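Local coordinates for protein binary enterotoxin of Clostridium perfringens component a (Clostridium perfringens, PDB 5WTZ) that binds NAD+ and, as the enzymatic component of a binary enterotoxin, ADP-ribosylates actin, at residues K59-D64 with I359-L364; T146-N151 with P155-L160; R244-Y249 with S283-K288. One frame throughout, in Å; residues are numbered along the deposited sequence.

Contact 1. Residues K59-D64 with I359-L364; sequences KKFALD and ILRLHL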
ATOM      1  N   LYS A  59       6.950  -2.422 -11.555  1.00 18.85           N
ATOM      2  CA  LYS A  59       8.319  -2.777 -11.238  1.00 27.46           C
ATOM      3  C   LYS A  59       8.429  -3.413  -9.859  1.00 27.76           C
ATOM      4  O   LYS A  59       9.095  -4.431  -9.692  1.00 21.35           O
ATOM      5  CB  LYS A  59       9.224  -1.545 -11.312  1.00 24.62           C
ATOM      6  CG  LYS A  59      10.697  -1.850 -11.106  1.00 27.42           C
ATOM      7  CD  LYS A  59      11.486  -0.566 -10.898  1.00 33.67           C
ATOM      8  CE  LYS A  59      12.964  -0.850 -10.612  1.00 40.30           C
ATOM      9  NZ  LYS A  59      13.568  -1.702 -11.666  1.00 49.01           N
ATOM     10  N   LYS A  60       7.777  -2.819  -8.868  1.00 21.16           N
ATOM     11  CA  LYS A  60       7.958  -3.297  -7.507  1.00 24.48           C
ATOM     12  C   LYS A  60       7.250  -4.629  -7.261  1.00 22.80           C
ATOM     13  O   LYS A  60       7.648  -5.377  -6.372  1.00 25.00           O
ATOM     14  CB  LYS A  60       7.496  -2.242  -6.498  1.00 24.68           C
ATOM     15  CG  LYS A  60       6.025  -1.935  -6.450  1.00 20.94           C
ATOM     16  CD  LYS A  60       5.863  -0.660  -5.630  1.00 28.52           C
ATOM     17  CE  LYS A  60       4.450  -0.407  -5.171  1.00 26.27           C
ATOM     18  NZ  LYS A  60       4.407   0.933  -4.493  1.00 25.61           N
ATOM     19  N   PHE A  61       6.234  -4.946  -8.059  1.00 19.27           N
ATOM     20  CA  PHE A  61       5.561  -6.241  -7.904  1.00 21.81           C
ATOM     21  C   PHE A  61       6.072  -7.324  -8.868  1.00 26.21           C
ATOM     22  O   PHE A  61       5.627  -8.470  -8.810  1.00 24.44           O
ATOM     23  CB  PHE A  61       4.059  -6.071  -8.077  1.00 21.04           C
ATOM     24  CG  PHE A  61       3.395  -5.379  -6.923  1.00 18.47           C
ATOM     25  CD1 PHE A  61       3.301  -6.006  -5.692  1.00 17.31           C
ATOM     26  CD2 PHE A  61       2.877  -4.097  -7.069  1.00 19.95           C
ATOM     27  CE1 PHE A  61       2.695  -5.376  -4.609  1.00 17.31           C
ATOM     28  CE2 PHE A  61       2.265  -3.459  -5.988  1.00 21.95           C
ATOM     29  CZ  PHE A  61       2.177  -4.108  -4.760  1.00 19.79           C
ATOM     30  N   ALA A  62       7.001  -6.964  -9.750  1.00 21.54           N
ATOM     31  CA  ALA A  62       7.523  -7.894 -10.751  1.00 20.52           C
ATOM     32  C   ALA A  62       8.385  -9.008 -10.166  1.00 21.65           C
ATOM     33  O   ALA A  62       8.819  -8.964  -8.997  1.00 21.08           O
ATOM     34  CB  ALA A  62       8.327  -7.137 -11.799  1.00 21.74           C
ATOM     35  N   LEU A  63       8.666 -10.001 -11.007  1.00 24.28           N
ATOM     36  CA  LEU A  63       9.630 -11.033 -10.687  1.00 25.62           C
ATOM     37  C   LEU A  63      11.018 -10.421 -10.594  1.00 30.86           C
ATOM     38  O   LEU A  63      11.250  -9.327 -11.101  1.00 29.83           O
ATOM     39  CB  LEU A  63       9.617 -12.146 -11.734  1.00 28.94           C
ATOM     40  CG  LEU A  63       8.363 -13.012 -11.771  1.00 28.76           C
ATOM     41  CD1 LEU A  63       8.279 -13.712 -13.116  1.00 26.42           C
ATOM     42  CD2 LEU A  63       8.418 -14.024 -10.637  1.00 25.41           C
ATOM     43  N   ASP A  64      11.937 -11.146  -9.969  1.00 29.85           N
ATOM     44  CA  ASP A  64      13.260 -10.613  -9.635  1.00 33.07           C
ATOM     45  C   ASP A  64      14.105 -10.156 -10.818  1.00 35.30           C
ATOM     46  O   ASP A  64      14.794  -9.144 -10.715  1.00 45.87           O
ATOM     47  CB  ASP A  64      14.046 -11.648  -8.831  1.00 32.20           C
ATOM     48  CG  ASP A  64      13.490 -11.833  -7.435  1.00 45.34           C
ATOM     49  OD1 ASP A  64      12.329 -11.428  -7.198  1.00 48.45           O
ATOM     50  OD2 ASP A  64      14.216 -12.368  -6.571  1.00 51.04           O
ATOM     51  N   ILE A 359      -2.842 -10.118  -5.226  1.00 14.12           N
ATOM     52  CA  ILE A 359      -1.691  -9.721  -4.422  1.00 17.37           C
ATOM     53  C   ILE A 359      -2.120  -9.022  -3.133  1.00 22.65           C
ATOM     54  O   ILE A 359      -2.552  -7.859  -3.142  1.00 18.42           O
ATOM     55  CB  ILE A 359      -0.753  -8.789  -5.212  1.00 15.44           C
ATOM     56  CG1 ILE A 359      -0.428  -9.400  -6.576  1.00 16.73           C
ATOM     57  CG2 ILE A 359       0.503  -8.487  -4.398  1.00 16.80           C
ATOM     58  CD1 ILE A 359       0.333  -8.465  -7.527  1.00 17.36           C
ATOM     59  N   LEU A 360      -2.003  -9.738  -2.021  1.00 13.80           N
ATOM     60  CA  LEU A 360      -2.291  -9.162  -0.711  1.00 14.74           C
ATOM     61  C   LEU A 360      -1.230  -8.131  -0.367  1.00 15.65           C
ATOM     62  O   LEU A 360      -0.036  -8.398  -0.481  1.00 15.51           O
ATOM     63  CB  LEU A 360      -2.343 -10.249   0.364  1.00 15.65           C
ATOM     64  CG  LEU A 360      -2.906  -9.771   1.707  1.00 11.90           C
ATOM     65  CD1 LEU A 360      -4.364  -9.364   1.554  1.00 16.15           C
ATOM     66  CD2 LEU A 360      -2.726 -10.883   2.765  1.00 15.89           C
ATOM     67  N   ARG A 361      -1.663  -6.930  -0.003  1.00 12.82           N
ATOM     68  CA  ARG A 361      -0.750  -5.967   0.609  1.00 14.17           C
ATOM     69  C   ARG A 361      -1.291  -5.668   1.992  1.00 15.09           C
ATOM     70  O   ARG A 361      -2.186  -4.830   2.161  1.00 15.20           O
ATOM     71  CB  ARG A 361      -0.602  -4.695  -0.239  1.00 12.64           C
ATOM     72  CG  ARG A 361       0.375  -3.669   0.364  1.00 14.99           C
ATOM     73  CD  ARG A 361       0.924  -2.678  -0.675  1.00 18.26           C
ATOM     74  NE  ARG A 361      -0.140  -1.838  -1.238  1.00 17.34           N
ATOM     75  CZ  ARG A 361       0.025  -0.967  -2.234  1.00 19.45           C
ATOM     76  NH1 ARG A 361       1.208  -0.816  -2.812  1.00 13.95           N
ATOM     77  NH2 ARG A 361      -1.008  -0.264  -2.679  1.00 14.22           N
ATOM     78  N   LEU A 362      -0.749  -6.392   2.969  1.00 13.42           N
ATOM     79  CA  LEU A 362      -1.323  -6.483   4.309  1.00 13.50           C
ATOM     80  C   LEU A 362      -0.648  -5.557   5.309  1.00 14.15           C
ATOM     81  O   LEU A 362       0.575  -5.611   5.497  1.00 17.00           O
ATOM     82  CB  LEU A 362      -1.231  -7.924   4.813  1.00 16.89           C
ATOM     83  CG  LEU A 362      -1.812  -8.204   6.205  1.00 14.35           C
ATOM     84  CD1 LEU A 362      -3.371  -8.017   6.256  1.00 15.18           C
ATOM     85  CD2 LEU A 362      -1.362  -9.593   6.675  1.00 12.80           C
ATOM     86  N   HIS A 363      -1.453  -4.728   5.956  1.00 13.72           N
ATOM     87  CA  HIS A 363      -1.013  -3.925   7.095  1.00 15.06           C
ATOM     88  C   HIS A 363      -1.060  -4.814   8.330  1.00 14.56           C
ATOM     89  O   HIS A 363      -2.149  -5.130   8.817  1.00 15.44           O
ATOM     90  CB  HIS A 363      -1.901  -2.692   7.283  1.00 17.31           C
ATOM     91  CG  HIS A 363      -1.486  -1.811   8.426  1.00 25.25           C
ATOM     92  ND1 HIS A 363      -2.311  -0.847   8.957  1.00 40.49           N
ATOM     93  CD2 HIS A 363      -0.336  -1.752   9.137  1.00 27.27           C
ATOM     94  CE1 HIS A 363      -1.691  -0.232   9.951  1.00 35.22           C
ATOM     95  NE2 HIS A 363      -0.494  -0.768  10.085  1.00 27.39           N
ATOM     96  N   LEU A 364       0.118  -5.226   8.802  1.00 14.15           N
ATOM     97  CA  LEU A 364       0.276  -6.156   9.913  1.00  9.31           C
ATOM     98  C   LEU A 364       0.612  -5.387  11.184  1.00 16.68           C
ATOM     99  O   LEU A 364       1.738  -4.906  11.340  1.00 19.39           O
ATOM    100  CB  LEU A 364       1.383  -7.178   9.590  1.00 12.82           C
ATOM    101  CG  LEU A 364       1.660  -8.313  10.579  1.00 14.96           C
ATOM    102  CD1 LEU A 364       0.383  -9.116  10.788  1.00 16.15           C
ATOM    103  CD2 LEU A 364       2.772  -9.223  10.070  1.00 13.28           C
TER
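Phe-61 meets Ile-359 and Arg-361, two alternate residues on the same face of strand 358-364. The ring atom Phe-61 CE1 lies 3.8 Å from the methyl CG2 of Ile-359. Phe-61 CD1 is 4.0 Å from Ile-359 CG2. The far corner of the ring, Phe-61 CZ, is 3.9 Å from Arg-361 NH1. That nitrogen sits at the ring edge, near the ring plane, and the two planes are 49° apart, so the guanidinium does not stack on the ring. Ile-359 has CG2 anti to its backbone N, which places this methyl against Phe-61.

Lys-60 crosses Arg-361 at about a right angle and reaches the same nitrogen. Lys-60 NZ is 4.0 Å from Arg-361 NH1, at the edge of the guanidinium. Both cations are buried. They share one acceptor: Asp-138 OD1 forms salt bridges with Lys-60 NZ and Arg-361 NH1, and its negative charge probably balances both. Glu-217 also pairs with Lys-60, and Asp-417 with Arg-361 NE. With CG between the backbone N and the carbonyl carbon (chi1 67°) and the chain straight beyond it, the lysine delivers NZ to this cluster.

Helix 36-61 belongs to the first ADP-ribosyltransferase domain and strand 358-364 to the second. The contact thus joins the two halves of the toxin. Phe-61 also packs on Tyr-298, Tyr-401 and Ile-415, from three other strands of the second sheet.

Contact 2. Residues T146-N151 with P155-L160; sequences TEPDIN and PILVHL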
ATOM      1  N   THR A 146      -2.936  25.196  -2.257  1.00 36.82           N
ATOM      2  CA  THR A 146      -4.079  25.941  -1.748  1.00 36.21           C
ATOM      3  C   THR A 146      -5.383  25.230  -2.060  1.00 31.70           C
ATOM      4  O   THR A 146      -5.445  24.404  -2.967  1.00 31.11           O
ATOM      5  CB  THR A 146      -4.137  27.376  -2.340  1.00 33.36           C
ATOM      6  OG1 THR A 146      -4.021  27.320  -3.766  1.00 36.02           O
ATOM      7  CG2 THR A 146      -3.020  28.242  -1.778  1.00 33.34           C
ATOM      8  N   GLU A 147      -6.416  25.547  -1.287  1.00 28.62           N
ATOM      9  CA  GLU A 147      -7.744  25.004  -1.515  1.00 35.27           C
ATOM     10  C   GLU A 147      -8.183  25.312  -2.929  1.00 37.02           C
ATOM     11  O   GLU A 147      -8.113  26.456  -3.357  1.00 38.09           O
ATOM     12  CB  GLU A 147      -8.743  25.579  -0.513  1.00 38.20           C
ATOM     13  CG  GLU A 147     -10.143  25.013  -0.654  1.00 43.31           C
ATOM     14  CD  GLU A 147     -11.142  25.731   0.225  1.00 50.31           C
ATOM     15  OE1 GLU A 147     -10.960  25.711   1.461  1.00 44.13           O
ATOM     16  OE2 GLU A 147     -12.102  26.326  -0.319  1.00 57.67           O
ATOM     17  N   PRO A 148      -8.626  24.287  -3.668  1.00 33.52           N
ATOM     18  CA  PRO A 148      -9.008  24.537  -5.062  1.00 32.79           C
ATOM     19  C   PRO A 148     -10.098  25.592  -5.170  1.00 44.37           C
ATOM     20  O   PRO A 148     -10.894  25.758  -4.237  1.00 40.15           O
ATOM     21  CB  PRO A 148      -9.510  23.179  -5.534  1.00 33.98           C
ATOM     22  CG  PRO A 148      -8.780  22.193  -4.660  1.00 32.55           C
ATOM     23  CD  PRO A 148      -8.689  22.858  -3.319  1.00 34.49           C
ATOM     24  N   ASP A 149     -10.105  26.311  -6.288  1.00 50.96           N
ATOM     25  CA  ASP A 149     -11.032  27.417  -6.503  1.00 50.32           C
ATOM     26  C   ASP A 149     -11.957  27.089  -7.657  1.00 44.40           C
ATOM     27  O   ASP A 149     -12.645  27.969  -8.195  1.00 38.95           O
ATOM     28  CB  ASP A 149     -10.268  28.712  -6.785  1.00 55.19           C
ATOM     29  CG  ASP A 149     -11.145  29.941  -6.666  1.00 67.24           C
ATOM     30  OD1 ASP A 149     -12.242  29.828  -6.080  1.00 75.48           O
ATOM     31  OD2 ASP A 149     -10.743  31.017  -7.157  1.00 68.00           O
ATOM     32  N   ILE A 150     -11.956  25.819  -8.047  1.00 35.59           N
ATOM     33  CA  ILE A 150     -12.708  25.374  -9.215  1.00 36.27           C
ATOM     34  C   ILE A 150     -13.412  24.038  -8.972  1.00 36.21           C
ATOM     35  O   ILE A 150     -13.106  23.308  -8.023  1.00 36.98           O
ATOM     36  CB  ILE A 150     -11.783  25.288 -10.491  1.00 44.68           C
ATOM     37  CG1 ILE A 150     -10.518  24.458 -10.237  1.00 41.59           C
ATOM     38  CG2 ILE A 150     -11.393  26.668 -10.991  1.00 43.48           C
ATOM     39  CD1 ILE A 150     -10.697  22.997 -10.351  1.00 44.21           C
ATOM     40  N   ASN A 151     -14.366  23.742  -9.847  1.00 36.20           N
ATOM     41  CA  ASN A 151     -15.157  22.529  -9.763  1.00 29.94           C
ATOM     42  C   ASN A 151     -14.307  21.270  -9.883  1.00 32.71           C
ATOM     43  O   ASN A 151     -13.271  21.273 -10.543  1.00 35.08           O
ATOM     44  CB  ASN A 151     -16.222  22.528 -10.862  1.00 38.84           C
ATOM     45  CG  ASN A 151     -17.002  21.234 -10.903  1.00 44.02           C
ATOM     46  OD1 ASN A 151     -17.860  20.992 -10.054  1.00 45.76           O
ATOM     47  ND2 ASN A 151     -16.690  20.380 -11.872  1.00 44.63           N
ATOM     48  N   PRO A 155     -15.662  13.574  -5.733  1.00 27.30           N
ATOM     49  CA  PRO A 155     -16.471  13.828  -4.528  1.00 24.30           C
ATOM     50  C   PRO A 155     -15.711  14.315  -3.298  1.00 23.38           C
ATOM     51  O   PRO A 155     -16.331  14.860  -2.379  1.00 26.88           O
ATOM     52  CB  PRO A 155     -17.071  12.456  -4.231  1.00 24.35           C
ATOM     53  CG  PRO A 155     -15.995  11.506  -4.684  1.00 26.64           C
ATOM     54  CD  PRO A 155     -15.478  12.127  -5.963  1.00 21.65           C
ATOM     55  N   ILE A 156     -14.397  14.139  -3.280  1.00 18.41           N
ATOM     56  CA  ILE A 156     -13.616  14.305  -2.069  1.00 17.95           C
ATOM     57  C   ILE A 156     -12.531  15.348  -2.231  1.00 18.49           C
ATOM     58  O   ILE A 156     -11.923  15.460  -3.291  1.00 24.51           O
ATOM     59  CB  ILE A 156     -12.968  12.942  -1.653  1.00 16.53           C
ATOM     60  CG1 ILE A 156     -14.055  11.897  -1.380  1.00 20.85           C
ATOM     61  CG2 ILE A 156     -12.015  13.102  -0.459  1.00 16.13           C
ATOM     62  CD1 ILE A 156     -13.563  10.425  -1.564  1.00 19.54           C
ATOM     63  N   LEU A 157     -12.322  16.137  -1.188  1.00 20.00           N
ATOM     64  CA  LEU A 157     -11.186  17.042  -1.117  1.00 23.01           C
ATOM     65  C   LEU A 157     -10.285  16.566   0.010  1.00 20.70           C
ATOM     66  O   LEU A 157     -10.718  16.466   1.181  1.00 21.29           O
ATOM     67  CB  LEU A 157     -11.626  18.488  -0.871  1.00 24.84           C
ATOM     68  CG  LEU A 157     -10.484  19.460  -0.522  1.00 25.07           C
ATOM     69  CD1 LEU A 157      -9.550  19.664  -1.718  1.00 31.45           C
ATOM     70  CD2 LEU A 157     -11.015  20.805  -0.021  1.00 26.29           C
ATOM     71  N   VAL A 158      -9.035  16.261  -0.326  1.00 18.14           N
ATOM     72  CA  VAL A 158      -8.065  15.836   0.679  1.00 17.98           C
ATOM     73  C   VAL A 158      -7.223  17.030   1.119  1.00 20.22           C
ATOM     74  O   VAL A 158      -6.635  17.729   0.303  1.00 19.61           O
ATOM     75  CB  VAL A 158      -7.138  14.703   0.173  1.00 22.53           C
ATOM     76  CG1 VAL A 158      -6.158  14.280   1.265  1.00 21.03           C
ATOM     77  CG2 VAL A 158      -7.962  13.485  -0.274  1.00 18.72           C
ATOM     78  N   HIS A 159      -7.181  17.232   2.428  1.00 21.91           N
ATOM     79  CA  HIS A 159      -6.421  18.284   3.073  1.00 19.64           C
ATOM     80  C   HIS A 159      -5.321  17.594   3.886  1.00 25.87           C
ATOM     81  O   HIS A 159      -5.543  17.191   5.023  1.00 24.06           O
ATOM     82  CB  HIS A 159      -7.359  19.127   3.940  1.00 21.14           C
ATOM     83  CG  HIS A 159      -6.693  20.235   4.689  1.00 22.65           C
ATOM     84  ND1 HIS A 159      -6.985  20.515   6.003  1.00 28.28           N
ATOM     85  CD2 HIS A 159      -5.790  21.165   4.296  1.00 24.10           C
ATOM     86  CE1 HIS A 159      -6.271  21.555   6.402  1.00 27.11           C
ATOM     87  NE2 HIS A 159      -5.541  21.970   5.382  1.00 27.37           N
ATOM     88  N   LEU A 160      -4.147  17.456   3.273  1.00 20.40           N
ATOM     89  CA  LEU A 160      -3.105  16.535   3.720  1.00 20.67           C
ATOM     90  C   LEU A 160      -1.959  17.270   4.386  1.00 27.33           C
ATOM     91  O   LEU A 160      -1.408  18.213   3.810  1.00 27.75           O
ATOM     92  CB  LEU A 160      -2.583  15.722   2.521  1.00 19.01           C
ATOM     93  CG  LEU A 160      -1.518  14.647   2.807  1.00 18.80           C
ATOM     94  CD1 LEU A 160      -2.056  13.515   3.685  1.00 20.42           C
ATOM     95  CD2 LEU A 160      -0.960  14.088   1.505  1.00 17.29           C
TER
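Pro-148 and Leu-157 make the close part of this contact. The methyl Leu-157 CD1 lies 3.7 Å from the ring carbon CD of Pro-148. Pro-148 CG is 4.0 Å from Leu-157 CD1. One branch of the leucine therefore does this touching, against the CG-CD side of the proline ring. The leucine CG is anti to its backbone N, chi1 169°, and from there both methyls extend to the loop. The second methyl, Leu-157 CD2, meets Glu-147 more loosely, with 4.3 Å to Glu-147 CG.

Leu-157 is buried, while Glu-147 and Pro-148 are partly exposed. The loop then leaves the strand: Asp-149, Ile-150 and Asn-151 are exposed and do not touch 155-160. The glutamate carboxylate has a long, weak ion pair with Lys-14. Leu-157 and Glu-147 both touch Ile-198 of strand 187-198, and Pro-148 touches Tyr-97 of strand 92-98.

The loop 146-151 precedes strand 156-162 and folds back over the side chain of Leu-157, in the N-terminal half of the toxin and away from the NAD site. All the touching atoms are carbons. The contact is purely apolar and small, held by van der Waals packing and the hydrophobic effect.

Contact 3. Residues R244-Y249 with S283-K288; sequences RDINNY and SSALKK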
ATOM      1  N   ARG A 244      10.677 -28.001  14.802  1.00 28.07           N
ATOM      2  CA  ARG A 244      10.437 -29.110  13.886  1.00 27.67           C
ATOM      3  C   ARG A 244       9.181 -28.867  13.055  1.00 26.00           C
ATOM      4  O   ARG A 244       9.197 -29.005  11.833  1.00 23.91           O
ATOM      5  CB  ARG A 244      10.303 -30.424  14.649  1.00 26.22           C
ATOM      6  CG  ARG A 244      10.070 -31.640  13.755  1.00 26.07           C
ATOM      7  CD  ARG A 244       9.539 -32.795  14.577  1.00 36.13           C
ATOM      8  NE  ARG A 244       8.192 -32.497  15.069  1.00 36.81           N
ATOM      9  CZ  ARG A 244       7.656 -33.034  16.157  1.00 34.35           C
ATOM     10  NH1 ARG A 244       8.352 -33.897  16.889  1.00 31.79           N
ATOM     11  NH2 ARG A 244       6.422 -32.698  16.516  1.00 33.35           N
ATOM     12  N   ASP A 245       8.092 -28.492  13.719  1.00 23.33           N
ATOM     13  CA  ASP A 245       6.822 -28.350  13.019  1.00 25.85           C
ATOM     14  C   ASP A 245       6.718 -27.073  12.173  1.00 23.59           C
ATOM     15  O   ASP A 245       6.019 -27.072  11.167  1.00 20.61           O
ATOM     16  CB  ASP A 245       5.674 -28.442  14.028  1.00 28.37           C
ATOM     17  CG  ASP A 245       5.515 -29.853  14.564  1.00 36.70           C
ATOM     18  OD1 ASP A 245       6.180 -30.742  14.003  1.00 27.85           O
ATOM     19  OD2 ASP A 245       4.745 -30.091  15.520  1.00 30.14           O
ATOM     20  N   ILE A 246       7.415 -26.003  12.563  1.00 21.60           N
ATOM     21  CA  ILE A 246       7.567 -24.821  11.708  1.00 22.99           C
ATOM     22  C   ILE A 246       8.317 -25.201  10.435  1.00 22.81           C
ATOM     23  O   ILE A 246       7.885 -24.884   9.333  1.00 20.10           O
ATOM     24  CB  ILE A 246       8.325 -23.679  12.436  1.00 19.96           C
ATOM     25  CG1 ILE A 246       7.407 -22.974  13.444  1.00 20.71           C
ATOM     26  CG2 ILE A 246       8.866 -22.663  11.439  1.00 20.85           C
ATOM     27  CD1 ILE A 246       6.366 -22.053  12.803  1.00 26.05           C
ATOM     28  N   ASN A 247       9.445 -25.888  10.597  1.00 20.33           N
ATOM     29  CA  ASN A 247      10.232 -26.371   9.462  1.00 21.02           C
ATOM     30  C   ASN A 247       9.447 -27.341   8.583  1.00 22.86           C
ATOM     31  O   ASN A 247       9.510 -27.246   7.346  1.00 23.48           O
ATOM     32  CB  ASN A 247      11.523 -27.036   9.950  1.00 24.41           C
ATOM     33  CG  ASN A 247      12.633 -26.033  10.219  1.00 28.45           C
ATOM     34  OD1 ASN A 247      12.736 -25.011   9.547  1.00 33.46           O
ATOM     35  ND2 ASN A 247      13.479 -26.333  11.196  1.00 29.70           N
ATOM     36  N   ASN A 248       8.694 -28.247   9.204  1.00 21.18           N
ATOM     37  CA  ASN A 248       7.802 -29.131   8.451  1.00 21.16           C
ATOM     38  C   ASN A 248       6.781 -28.330   7.618  1.00 19.84           C
ATOM     39  O   ASN A 248       6.587 -28.605   6.435  1.00 20.64           O
ATOM     40  CB  ASN A 248       7.067 -30.090   9.400  1.00 25.50           C
ATOM     41  CG  ASN A 248       6.053 -30.974   8.680  1.00 37.43           C
ATOM     42  OD1 ASN A 248       4.935 -30.548   8.387  1.00 37.24           O
ATOM     43  ND2 ASN A 248       6.438 -32.214   8.403  1.00 36.62           N
ATOM     44  N   TYR A 249       6.137 -27.350   8.240  1.00 22.99           N
ATOM     45  CA  TYR A 249       5.163 -26.504   7.539  1.00 19.03           C
ATOM     46  C   TYR A 249       5.822 -25.828   6.347  1.00 23.04           C
ATOM     47  O   TYR A 249       5.326 -25.895   5.209  1.00 21.26           O
ATOM     48  CB  TYR A 249       4.567 -25.457   8.490  1.00 17.92           C
ATOM     49  CG  TYR A 249       3.677 -24.414   7.817  1.00 17.96           C
ATOM     50  CD1 TYR A 249       4.228 -23.305   7.161  1.00 17.31           C
ATOM     51  CD2 TYR A 249       2.292 -24.533   7.850  1.00 18.52           C
ATOM     52  CE1 TYR A 249       3.415 -22.341   6.550  1.00 15.42           C
ATOM     53  CE2 TYR A 249       1.468 -23.560   7.254  1.00 17.99           C
ATOM     54  CZ  TYR A 249       2.043 -22.477   6.605  1.00 19.49           C
ATOM     55  OH  TYR A 249       1.249 -21.525   5.995  1.00 17.54           O
ATOM     56  N   SER A 283       1.260 -22.867  16.170  1.00 19.37           N
ATOM     57  CA  SER A 283       0.495 -21.734  16.702  1.00 22.80           C
ATOM     58  C   SER A 283       1.111 -21.226  18.014  1.00 18.97           C
ATOM     59  O   SER A 283       1.221 -20.017  18.205  1.00 20.44           O
ATOM     60  CB  SER A 283      -0.980 -22.121  16.911  1.00 22.75           C
ATOM     61  OG  SER A 283      -1.766 -21.048  17.417  1.00 21.47           O
ATOM     62  N   SER A 284       1.532 -22.132  18.894  1.00 19.47           N
ATOM     63  CA  SER A 284       2.195 -21.704  20.136  1.00 20.38           C
ATOM     64  C   SER A 284       3.499 -20.962  19.793  1.00 18.06           C
ATOM     65  O   SER A 284       3.825 -19.954  20.410  1.00 20.53           O
ATOM     66  CB  SER A 284       2.459 -22.888  21.085  1.00 21.90           C
ATOM     67  OG  SER A 284       3.536 -23.686  20.631  1.00 32.10           O
ATOM     68  N   ALA A 285       4.216 -21.430  18.781  1.00 19.04           N
ATOM     69  CA  ALA A 285       5.437 -20.749  18.352  1.00 21.55           C
ATOM     70  C   ALA A 285       5.164 -19.312  17.907  1.00 23.06           C
ATOM     71  O   ALA A 285       5.919 -18.379  18.225  1.00 18.87           O
ATOM     72  CB  ALA A 285       6.096 -21.524  17.219  1.00 21.75           C
ATOM     73  N   LEU A 286       4.075 -19.127  17.170  1.00 19.20           N
ATOM     74  CA  LEU A 286       3.789 -17.830  16.576  1.00 18.11           C
ATOM     75  C   LEU A 286       3.280 -16.808  17.611  1.00 15.29           C
ATOM     76  O   LEU A 286       3.145 -15.630  17.309  1.00 17.37           O
ATOM     77  CB  LEU A 286       2.776 -17.998  15.443  1.00 15.61           C
ATOM     78  CG  LEU A 286       3.269 -18.840  14.272  1.00 15.82           C
ATOM     79  CD1 LEU A 286       2.199 -19.070  13.211  1.00 15.84           C
ATOM     80  CD2 LEU A 286       4.499 -18.194  13.639  1.00 16.04           C
ATOM     81  N   LYS A 287       3.035 -17.260  18.834  1.00 14.82           N
ATOM     82  CA  LYS A 287       2.605 -16.379  19.916  1.00 18.50           C
ATOM     83  C   LYS A 287       3.785 -15.921  20.773  1.00 21.18           C
ATOM     84  O   LYS A 287       3.607 -15.162  21.726  1.00 18.74           O
ATOM     85  CB  LYS A 287       1.572 -17.080  20.819  1.00 19.92           C
ATOM     86  CG  LYS A 287       0.249 -17.416  20.131  1.00 21.45           C
ATOM     87  CD  LYS A 287      -0.651 -18.161  21.093  1.00 19.91           C
ATOM     88  CE  LYS A 287      -2.057 -18.292  20.522  1.00 21.48           C
ATOM     89  NZ  LYS A 287      -2.092 -19.259  19.406  1.00 25.11           N
ATOM     90  N   LYS A 288       4.991 -16.377  20.446  1.00 19.27           N
ATOM     91  CA  LYS A 288       6.118 -16.212  21.372  1.00 18.10           C
ATOM     92  C   LYS A 288       6.816 -14.848  21.249  1.00 20.51           C
ATOM     93  O   LYS A 288       7.456 -14.383  22.199  1.00 20.74           O
ATOM     94  CB  LYS A 288       7.124 -17.355  21.193  1.00 18.44           C
ATOM     95  CG  LYS A 288       6.590 -18.682  21.737  1.00 19.83           C
ATOM     96  CD  LYS A 288       7.570 -19.823  21.620  1.00 26.55           C
ATOM     97  CE  LYS A 288       8.661 -19.729  22.656  1.00 36.65           C
ATOM     98  NZ  LYS A 288       9.434 -21.008  22.712  1.00 37.97           N
TER
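Ile-246 reaches from helix 240-263 to Ala-285 and Leu-286 at the end of helix 272-286. It has more surface buried here than either partner. Two successive carbons of its longer branch do the work. Ile-246 CG1 lies 4.3 Å from Ala-285 CB. At the tip, Ile-246 CD1 is 4.4 Å from Leu-286 CD2. A turn of the isoleucine at chi2 (-74°) sets CD1 beside that leucine methyl.

Ala-285 offers just its methyl, and that methyl points to the facing helix. Leu-286 comes in differently. Its CB does not aim at the other helix, but the end of the side chain comes nearer and brings CD2 to Ile-246. All three residues are buried, and the distances mark a light apolar contact.

Elsewhere on helix 240-263, a polar link ties it to helix 272-286. Arg-244 grips Asp-245 side-on within its own helix. Arg-244 NE donates to Asp-245 OD1 at 2.9 Å, with an N-H...O angle of 161°. Arg-244 NH2 donates to Asp-245 OD1 at 3.2 Å, from the same face of the carboxylate. The other oxygen, OD2, accepts from Asn-281 of helix 272-286. Arg-244 NH2 also forms a salt bridge with Glu-277 of that helix.

Ile-246 further packs on Ile-282 of helix 272-286. Its neighbour in the same helix, Leu-250, belongs to the NAD site. Both Ile-246 and Leu-286 touch Leu-386 of strand 384-387, so the two helices and this strand meet in one apolar cluster.

Contacts 1 and 3 are buried, whereas contact 2 is partly buried. Contact 3, though buried, lies farther from the chain centre than contact 2, about 28 Å against 23 Å between centres. Contact 1 is the most central, and the only one to join the two ADP-ribosyltransferase domains. Contact 2 stays within the first domain and contact 3 within the second. The elements differ too: a helix end on a strand, a loop on a strand, and helix on helix. Contacts 2 and 3 are purely apolar across their segments. Contact 1 adds buried cations gathered round a shared acid. The centres of contacts 2 and 3 are about 50 Å apart, and both are nested in the loop closed by contact 1.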